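Local coordinates for protein GTP cyclohydrolase 1 type 2 homolog (Escherichia coli, Escherichia coli O157:H7, PDB 1NMO) that binds a pair of metal ions, assembles as a toroidal homohexamer and may take part in the breakdown of radiation-damaged nucleotides, at residues I61-Y66 with A217-G222; Q8-K13 with Y94-P99; Q111-L116 with V168-G173. All coordinates share one frame; numbering follows the deposited sequence.

Contact 1. Residues I61-Y66 with A217-G222. With FE (Fe (III) ion), chain G; FE (Fe (III) ion), chain H.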
loop_
_atom_site.group_PDB
_atom_site.type_symbol
_atom_site.label_atom_id
_atom_site.label_comp_id
_atom_site.label_asym_id
_atom_site.label_seq_id
_atom_site.Cartn_x
_atom_site.Cartn_y
_atom_site.Cartn_z
ATOM N N ILE A 61 34.208 -18.653 1.976
ATOM C CA ILE A 61 34.916 -17.778 2.899
ATOM C C ILE A 61 33.932 -16.664 3.351
ATOM O O ILE A 61 33.192 -16.099 2.520
ATOM C CB ILE A 61 36.167 -17.171 2.259
ATOM C CG1 ILE A 61 37.102 -18.279 1.742
ATOM C CG2 ILE A 61 36.827 -16.300 3.318
ATOM C CD1 ILE A 61 38.454 -17.798 1.167
ATOM N N VAL A 62 33.910 -16.367 4.656
ATOM C CA VAL A 62 32.959 -15.424 5.212
ATOM C C VAL A 62 33.490 -14.574 6.336
ATOM O O VAL A 62 34.581 -14.849 6.825
ATOM C CB VAL A 62 31.732 -16.159 5.827
ATOM C CG1 VAL A 62 30.949 -16.915 4.773
ATOM C CG2 VAL A 62 32.174 -17.075 6.900
ATOM N N HIS A 63 32.758 -13.495 6.682
ATOM C CA HIS A 63 33.140 -12.668 7.809
ATOM C C HIS A 63 32.594 -13.294 9.103
ATOM O O HIS A 63 33.250 -13.196 10.143
ATOM C CB HIS A 63 32.596 -11.285 7.677
ATOM C CG HIS A 63 32.961 -10.360 8.807
ATOM N ND1 HIS A 63 34.190 -10.389 9.453
ATOM C CD2 HIS A 63 32.238 -9.370 9.408
ATOM C CE1 HIS A 63 34.196 -9.462 10.408
ATOM N NE2 HIS A 63 33.021 -8.832 10.409
ATOM N N HIS A 64 31.397 -13.916 9.023
ATOM C CA HIS A 64 30.725 -14.579 10.157
ATOM C C HIS A 64 30.501 -16.092 9.921
ATOM O O HIS A 64 29.548 -16.530 9.242
ATOM C CB HIS A 64 29.349 -13.973 10.417
ATOM C CG HIS A 64 29.361 -12.519 10.738
ATOM N ND1 HIS A 64 28.949 -11.562 9.836
ATOM C CD2 HIS A 64 29.713 -11.856 11.865
ATOM C CE1 HIS A 64 29.034 -10.374 10.398
ATOM N NE2 HIS A 64 29.490 -10.522 11.627
ATOM N N GLY A 65 31.369 -16.912 10.502
ATOM C CA GLY A 65 31.241 -18.354 10.310
ATOM C C GLY A 65 30.578 -18.933 11.516
ATOM O O GLY A 65 29.601 -18.349 11.988
ATOM N N TYR A 66 31.113 -20.035 12.068
ATOM C CA TYR A 66 30.440 -20.690 13.218
ATOM C C TYR A 66 31.290 -20.802 14.496
ATOM O O TYR A 66 32.346 -20.181 14.626
ATOM C CB TYR A 66 30.014 -22.108 12.813
ATOM C CG TYR A 66 29.258 -22.233 11.501
ATOM C CD1 TYR A 66 28.405 -21.256 11.103
ATOM C CD2 TYR A 66 29.418 -23.355 10.641
ATOM C CE1 TYR A 66 27.729 -21.339 9.880
ATOM C CE2 TYR A 66 28.722 -23.441 9.411
ATOM C CZ TYR A 66 27.888 -22.403 9.047
ATOM O OH TYR A 66 27.216 -22.309 7.821
ATOM N N ALA A 217 24.920 -4.312 5.741
ATOM C CA ALA A 217 25.229 -3.224 4.832
ATOM C C ALA A 217 26.681 -2.707 4.989
ATOM O O ALA A 217 27.364 -2.447 4.001
ATOM C CB ALA A 217 24.188 -2.070 5.060
ATOM N N THR A 218 27.185 -2.637 6.216
ATOM C CA THR A 218 28.523 -2.164 6.462
ATOM C C THR A 218 29.648 -3.205 6.465
ATOM O O THR A 218 30.863 -2.819 6.515
ATOM C CB THR A 218 28.574 -1.343 7.782
ATOM O OG1 THR A 218 28.200 -2.188 8.903
ATOM C CG2 THR A 218 27.550 -0.118 7.683
ATOM N N GLU A 219 29.293 -4.499 6.334
ATOM C CA GLU A 219 30.317 -5.540 6.363
ATOM C C GLU A 219 30.372 -6.392 5.096
ATOM O O GLU A 219 30.588 -7.641 5.113
ATOM C CB GLU A 219 30.188 -6.388 7.645
ATOM C CG GLU A 219 30.422 -5.455 8.841
ATOM C CD GLU A 219 30.702 -6.196 10.103
ATOM O OE1 GLU A 219 30.287 -7.399 10.167
ATOM O OE2 GLU A 219 31.319 -5.592 11.018
ATOM N N ARG A 220 30.106 -5.692 3.992
ATOM C CA ARG A 220 30.275 -6.313 2.723
ATOM C C ARG A 220 31.699 -5.817 2.300
ATOM O O ARG A 220 32.447 -6.539 1.650
ATOM C CB ARG A 220 29.242 -5.792 1.757
ATOM C CG ARG A 220 27.876 -6.329 1.960
ATOM C CD ARG A 220 26.955 -5.550 1.033
ATOM N NE ARG A 220 26.810 -4.156 1.517
ATOM C CZ ARG A 220 25.966 -3.271 0.985
ATOM N NH1 ARG A 220 25.198 -3.608 -0.047
ATOM N NH2 ARG A 220 25.874 -2.066 1.507
ATOM N N GLY A 221 32.102 -4.614 2.715
ATOM C CA GLY A 221 33.396 -4.143 2.203
ATOM C C GLY A 221 34.596 -5.080 2.262
ATOM O O GLY A 221 35.241 -5.323 1.243
ATOM N N GLY A 222 34.893 -5.587 3.463
ATOM C CA GLY A 222 36.038 -6.472 3.731
ATOM C C GLY A 222 36.123 -7.787 2.988
ATOM O O GLY A 222 37.112 -8.086 2.307
HETATM FE FE FE G . 29.723 -8.459 12.124
HETATM FE FE FE H . 32.579 -7.094 12.195
HETATM O O HOH W 1 32.704 -5.397 13.850
#
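His63 and Glu219 reach a shared pair of iron ions by different torsions. In His63, CG stands anti to the backbone N (chi1 -180°). In Glu219, CG lies beside the backbone N (chi1 -62°), and the chain runs extended beyond it. With His64 they form much of the dinuclear iron(III) site of this NIF3-family protein. The Glu219 carboxylate bridges the two ions. Its OE1 binds the iron of chain G at 2.3 Å, and its OE2 binds the iron of chain H at the same 2.3 Å. The ions are 3.2 Å apart, measured FE to FE. His63 NE2 lies 2.5 Å from the chain H iron, which sits at the ring edge and in its plane. His64 NE2 is closer to its own metal, 2.1 Å from the chain G iron. The carboxylate plane is turned 70° from the His63 ring. The His64 ring has one face against His63 CD2, offset toward the rim. Hydrogen bonds from His63 ND1 to Trp96 O and between Thr172 OG1 and Glu219 OE2 should hold the ligands in place. His215 completes the protein ligands of the chain G iron, and Asp101 those of the chain H iron. Next to Glu219, Arg220 NE and NH2 both grip Ala217 O, side-on. Water 1 adds a ligand to the chain H iron, with its O 2.4 Å from that metal.

Contact 2. Residues Q8-K13 with Y94-P99; sequences QLINEK and YGWHLP
Ile10 lies over one face of the Trp96 indole, while Asn11 meets the same ring at its edge. The two side chains come from successive residues of one helix; one covers a face, the other reaches the edge. Ile10 CG2 sits 3.6 Å from the centroid of the six-membered ring. It is only 5° off the ring normal, so this is a CH-pi contact directly over the ring. CG1 of Ile10 lies beside its backbone N (chi1 -50°), which leaves CG2 anti to that N and above the indole. Ile10 CB adds to the packing, 3.5 Å from Trp96 CZ2. The contact joins helix 3-13 to the chain just past strand 92-95, in the part of the fold built on the mixed five-stranded sheet. Ile10 also touches Leu226 and Leu230 of helix 221-233. Asn11 supplies the polar half of the contact. Trp96 NE1 donates to Asn11 OD1 over 2.8 Å, with an N-H...O angle of 154°. The acceptor lies in the indole plane. The amide itself stands nearly perpendicular to the ring. The N-H of the buried Trp96 finds its acceptor on the helix. Ser16, in the loop after the helix, touches both Asn11 and Trp96.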
loop_
_atom_site.group_PDB
_atom_site.type_symbol
_atom_site.label_atom_id
_atom_site.label_comp_id
_atom_site.label_asym_id
_atom_site.label_seq_id
_atom_site.Cartn_x
_atom_site.Cartn_y
_atom_site.Cartn_z
ATOM N N GLN A 8 46.653 -20.677 5.503
ATOM C CA GLN A 8 47.919 -19.973 5.869
ATOM C C GLN A 8 48.103 -18.642 5.064
ATOM O O GLN A 8 48.593 -17.608 5.574
ATOM C CB GLN A 8 49.159 -20.868 5.599
ATOM C CG GLN A 8 50.499 -20.086 5.790
ATOM C CD GLN A 8 51.736 -20.786 5.189
ATOM O OE1 GLN A 8 51.678 -21.478 4.132
ATOM N NE2 GLN A 8 52.872 -20.586 5.842
ATOM N N LEU A 9 47.679 -18.653 3.818
ATOM C CA LEU A 9 47.851 -17.437 3.014
ATOM C C LEU A 9 47.063 -16.211 3.563
ATOM O O LEU A 9 47.585 -15.085 3.674
ATOM C CB LEU A 9 47.428 -17.743 1.580
ATOM C CG LEU A 9 47.522 -16.479 0.731
ATOM C CD1 LEU A 9 49.031 -16.036 0.556
ATOM C CD2 LEU A 9 46.939 -16.750 -0.578
ATOM N N ILE A 10 45.791 -16.425 3.879
ATOM C CA ILE A 10 44.934 -15.340 4.362
ATOM C C ILE A 10 45.372 -15.023 5.748
ATOM O O ILE A 10 45.504 -13.873 6.124
ATOM C CB ILE A 10 43.401 -15.721 4.426
ATOM C CG1 ILE A 10 42.949 -16.336 3.127
ATOM C CG2 ILE A 10 42.567 -14.481 4.651
ATOM C CD1 ILE A 10 43.609 -15.678 2.104
ATOM N N ASN A 11 45.621 -16.072 6.517
ATOM C CA ASN A 11 46.063 -15.894 7.870
ATOM C C ASN A 11 47.244 -14.954 7.934
ATOM O O ASN A 11 47.223 -13.967 8.715
ATOM C CB ASN A 11 46.427 -17.224 8.395
ATOM C CG ASN A 11 45.342 -17.818 9.245
ATOM O OD1 ASN A 11 44.259 -17.229 9.455
ATOM N ND2 ASN A 11 45.627 -19.004 9.772
ATOM N N GLU A 12 48.297 -15.211 7.150
ATOM C CA GLU A 12 49.439 -14.275 7.206
ATOM C C GLU A 12 49.119 -12.876 6.687
ATOM O O GLU A 12 49.605 -11.899 7.251
ATOM C CB GLU A 12 50.685 -14.845 6.491
ATOM C CG GLU A 12 51.449 -15.828 7.457
ATOM C CD GLU A 12 52.281 -16.882 6.699
ATOM O OE1 GLU A 12 52.565 -16.651 5.477
ATOM O OE2 GLU A 12 52.670 -17.925 7.326
ATOM N N LYS A 13 48.278 -12.776 5.660
ATOM C CA LYS A 13 47.918 -11.456 5.113
ATOM C C LYS A 13 47.115 -10.636 6.121
ATOM O O LYS A 13 47.361 -9.446 6.349
ATOM C CB LYS A 13 47.145 -11.639 3.811
ATOM C CG LYS A 13 46.625 -10.324 3.111
ATOM C CD LYS A 13 47.722 -9.282 2.786
ATOM C CE LYS A 13 47.201 -8.123 1.920
ATOM N NZ LYS A 13 48.308 -7.088 1.428
ATOM N N TYR A 94 35.799 -21.359 5.594
ATOM C CA TYR A 94 36.805 -20.572 6.323
ATOM C C TYR A 94 35.998 -19.349 6.704
ATOM O O TYR A 94 35.041 -18.995 5.967
ATOM C CB TYR A 94 37.934 -20.046 5.414
ATOM C CG TYR A 94 38.761 -21.074 4.620
ATOM C CD1 TYR A 94 38.223 -21.731 3.552
ATOM C CD2 TYR A 94 40.097 -21.338 4.953
ATOM C CE1 TYR A 94 38.983 -22.640 2.785
ATOM C CE2 TYR A 94 40.876 -22.257 4.211
ATOM C CZ TYR A 94 40.313 -22.888 3.125
ATOM O OH TYR A 94 41.109 -23.724 2.338
ATOM N N GLY A 95 36.366 -18.725 7.835
ATOM C CA GLY A 95 35.784 -17.471 8.319
ATOM C C GLY A 95 36.920 -16.642 8.987
ATOM O O GLY A 95 37.838 -17.233 9.593
ATOM N N TRP A 96 36.938 -15.306 8.825
ATOM C CA TRP A 96 37.865 -14.418 9.514
ATOM C C TRP A 96 37.007 -13.301 10.116
ATOM O O TRP A 96 36.408 -12.501 9.393
ATOM C CB TRP A 96 38.898 -13.808 8.577
ATOM C CG TRP A 96 40.054 -14.717 8.378
ATOM C CD1 TRP A 96 41.152 -14.817 9.171
ATOM C CD2 TRP A 96 40.177 -15.764 7.392
ATOM N NE1 TRP A 96 41.946 -15.850 8.763
ATOM C CE2 TRP A 96 41.377 -16.452 7.671
ATOM C CE3 TRP A 96 39.383 -16.181 6.292
ATOM C CZ2 TRP A 96 41.807 -17.532 6.917
ATOM C CZ3 TRP A 96 39.793 -17.245 5.538
ATOM C CH2 TRP A 96 41.012 -17.926 5.856
ATOM N N HIS A 97 36.938 -13.231 11.443
ATOM C CA HIS A 97 36.143 -12.215 12.125
ATOM C C HIS A 97 36.986 -10.935 12.389
ATOM O O HIS A 97 37.266 -10.209 11.433
ATOM C CB HIS A 97 35.559 -12.814 13.416
ATOM C CG HIS A 97 34.550 -11.948 14.105
ATOM N ND1 HIS A 97 34.656 -11.607 15.444
ATOM C CD2 HIS A 97 33.447 -11.304 13.640
ATOM C CE1 HIS A 97 33.671 -10.782 15.770
ATOM N NE2 HIS A 97 32.921 -10.583 14.699
ATOM N N LEU A 98 37.475 -10.658 13.605
ATOM C CA LEU A 98 38.152 -9.354 13.796
ATOM C C LEU A 98 39.259 -9.012 12.811
ATOM O O LEU A 98 39.377 -7.833 12.324
ATOM C CB LEU A 98 38.621 -9.189 15.260
ATOM C CG LEU A 98 37.382 -9.302 16.205
ATOM C CD1 LEU A 98 37.787 -9.166 17.686
ATOM C CD2 LEU A 98 36.358 -8.235 15.889
ATOM N N PRO A 99 40.075 -10.005 12.441
ATOM C CA PRO A 99 41.125 -9.616 11.486
ATOM C C PRO A 99 40.538 -8.991 10.233
ATOM O O PRO A 99 41.140 -8.066 9.612
ATOM C CB PRO A 99 41.865 -10.934 11.211
ATOM C CG PRO A 99 41.691 -11.688 12.547
ATOM C CD PRO A 99 40.204 -11.413 12.829
#

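Contact 3. Residues Q111-L116 with V168-G173; sequences QLAALL and VAWCTG
Ala113 and Leu112 of helix 108-116 pack against Trp170 and Thr172, on and near strand 165-170. The apolar contacts come first. Ala113 CB lies 3.6 Å from Trp170 CZ2, on the benzene part of the indole. Leu112 CD1 lies 4.2 Å from Trp170 CD1, on the pyrrole part. Both approach the ring obliquely. The Leu112 and Trp170 side chains lie alongside each other and point opposite ways. Leu112 also meets Thr172, with CG 4.1 Å from Thr172 CG2. In Thr172 the hydroxyl takes the position between N and carbonyl carbon (chi1 68°). That sets the methyl beside the backbone N, where it meets the leucine.

The polar bonds run to neighbours of the two segments. Trp170 NE1 is hydrogen-bonded to Asn109 O, from the first turn of the same helix, and Thr172 N to Asn109 OD1. Asn109 therefore ties the start of the helix to segment 168-173 at two points. The Thr172 hydroxyl is hydrogen-bonded to the metal ligand Glu219, so one residue offers a methyl to the helix and an oxygen to the site.

Ala113 and Trp170 also touch Val120 of strand 118-123. The whole is a helix packed on the mixed six-stranded sheet of an alpha/beta fold, and Thr172 belongs to the second shell of the dinuclear iron site.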
loop_
_atom_site.group_PDB
_atom_site.type_symbol
_atom_site.label_atom_id
_atom_site.label_comp_id
_atom_site.label_asym_id
_atom_site.label_seq_id
_atom_site.Cartn_x
_atom_site.Cartn_y
_atom_site.Cartn_z
ATOM N N GLN A 111 37.462 -0.073 4.228
ATOM C CA GLN A 111 36.683 -0.038 2.995
ATOM C C GLN A 111 35.468 0.840 3.166
ATOM O O GLN A 111 35.023 1.569 2.232
ATOM C CB GLN A 111 36.241 -1.429 2.595
ATOM C CG GLN A 111 37.386 -2.344 2.468
ATOM C CD GLN A 111 38.065 -2.182 1.128
ATOM O OE1 GLN A 111 37.401 -1.879 0.149
ATOM N NE2 GLN A 111 39.378 -2.455 1.064
ATOM N N LEU A 112 34.917 0.821 4.359
ATOM C CA LEU A 112 33.804 1.718 4.553
ATOM C C LEU A 112 34.454 3.114 4.412
ATOM O O LEU A 112 33.945 3.975 3.709
ATOM C CB LEU A 112 33.210 1.546 5.952
ATOM C CG LEU A 112 31.708 1.728 6.219
ATOM C CD1 LEU A 112 31.570 2.549 7.437
ATOM C CD2 LEU A 112 30.977 2.262 5.113
ATOM N N ALA A 113 35.562 3.395 5.104
ATOM C CA ALA A 113 36.143 4.749 4.919
ATOM C C ALA A 113 36.242 5.129 3.451
ATOM O O ALA A 113 35.853 6.251 3.029
ATOM C CB ALA A 113 37.509 4.811 5.526
ATOM N N ALA A 114 36.738 4.207 2.643
ATOM C CA ALA A 114 36.954 4.486 1.201
ATOM C C ALA A 114 35.618 4.697 0.552
ATOM O O ALA A 114 35.409 5.664 -0.210
ATOM C CB ALA A 114 37.677 3.296 0.529
ATOM N N LEU A 115 34.687 3.782 0.831
ATOM C CA LEU A 115 33.368 3.938 0.213
ATOM C C LEU A 115 32.685 5.286 0.547
ATOM O O LEU A 115 31.921 5.809 -0.265
ATOM C CB LEU A 115 32.457 2.804 0.663
ATOM C CG LEU A 115 31.126 2.793 -0.086
ATOM C CD1 LEU A 115 31.344 2.811 -1.586
ATOM C CD2 LEU A 115 30.367 1.498 0.263
ATOM N N LEU A 116 32.904 5.819 1.755
ATOM C CA LEU A 116 32.219 7.036 2.132
ATOM C C LEU A 116 33.084 8.224 1.962
ATOM O O LEU A 116 32.705 9.347 2.315
ATOM C CB LEU A 116 31.707 6.978 3.547
ATOM C CG LEU A 116 30.847 5.748 3.865
ATOM C CD1 LEU A 116 30.659 5.732 5.345
ATOM C CD2 LEU A 116 29.523 5.804 3.164
ATOM N N VAL A 168 34.999 12.290 11.944
ATOM C CA VAL A 168 34.124 11.133 12.147
ATOM C C VAL A 168 34.834 9.913 12.772
ATOM O O VAL A 168 36.080 9.831 12.741
ATOM C CB VAL A 168 33.641 10.727 10.754
ATOM C CG1 VAL A 168 32.827 9.498 10.830
ATOM C CG2 VAL A 168 32.823 11.848 10.180
ATOM N N ALA A 169 34.110 8.997 13.422
ATOM C CA ALA A 169 34.851 7.788 13.839
ATOM C C ALA A 169 33.828 6.697 13.488
ATOM O O ALA A 169 32.657 7.013 13.272
ATOM C CB ALA A 169 35.227 7.788 15.327
ATOM N N TRP A 170 34.205 5.427 13.434
ATOM C CA TRP A 170 33.223 4.467 13.020
ATOM C C TRP A 170 33.674 3.109 13.407
ATOM O O TRP A 170 34.853 2.939 13.732
ATOM C CB TRP A 170 33.087 4.542 11.507
ATOM C CG TRP A 170 34.335 4.198 10.709
ATOM C CD1 TRP A 170 34.681 2.989 10.199
ATOM C CD2 TRP A 170 35.422 5.096 10.369
ATOM N NE1 TRP A 170 35.912 3.062 9.566
ATOM C CE2 TRP A 170 36.386 4.340 9.652
ATOM C CE3 TRP A 170 35.671 6.475 10.609
ATOM C CZ2 TRP A 170 37.576 4.910 9.158
ATOM C CZ3 TRP A 170 36.870 7.059 10.125
ATOM C CH2 TRP A 170 37.795 6.275 9.414
ATOM N N CYS A 171 32.759 2.144 13.393
ATOM C CA CYS A 171 33.131 0.744 13.646
ATOM C C CYS A 171 32.063 0.012 12.871
ATOM O O CYS A 171 30.923 0.250 13.155
ATOM C CB CYS A 171 33.042 0.339 15.135
ATOM S SG CYS A 171 33.529 -1.429 15.346
ATOM N N THR A 172 32.391 -0.839 11.893
ATOM C CA THR A 172 31.334 -1.505 11.183
ATOM C C THR A 172 30.613 -2.615 12.072
ATOM O O THR A 172 31.125 -3.061 13.076
ATOM C CB THR A 172 31.864 -2.226 9.929
ATOM O OG1 THR A 172 32.689 -3.316 10.376
ATOM C CG2 THR A 172 32.600 -1.257 8.942
ATOM N N GLY A 173 29.395 -3.018 11.715
ATOM C CA GLY A 173 28.766 -4.082 12.473
ATOM C C GLY A 173 28.107 -3.668 13.742
ATOM O O GLY A 173 27.467 -2.610 13.798
#

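The three contacts form a bent chain, with contact 1 touching both of the others. Its centre is about 12 Å from that of contact 2 and about 14 Å from that of contact 3. Contacts 2 and 3 are about 20 Å apart between centres, and their nearest atoms are about 7 Å apart. Contacts 1 and 2 share the five-stranded sheet, where strands 59-62 and 92-95 are neighbours. Segment 61-66 of contact 1 falls between the two segments of contact 2. Contact 3 belongs to the six-stranded sheet. Both its segments come after those of contact 2 and before 217-222. The iron site thus sits between two sheet-based halves of the chain.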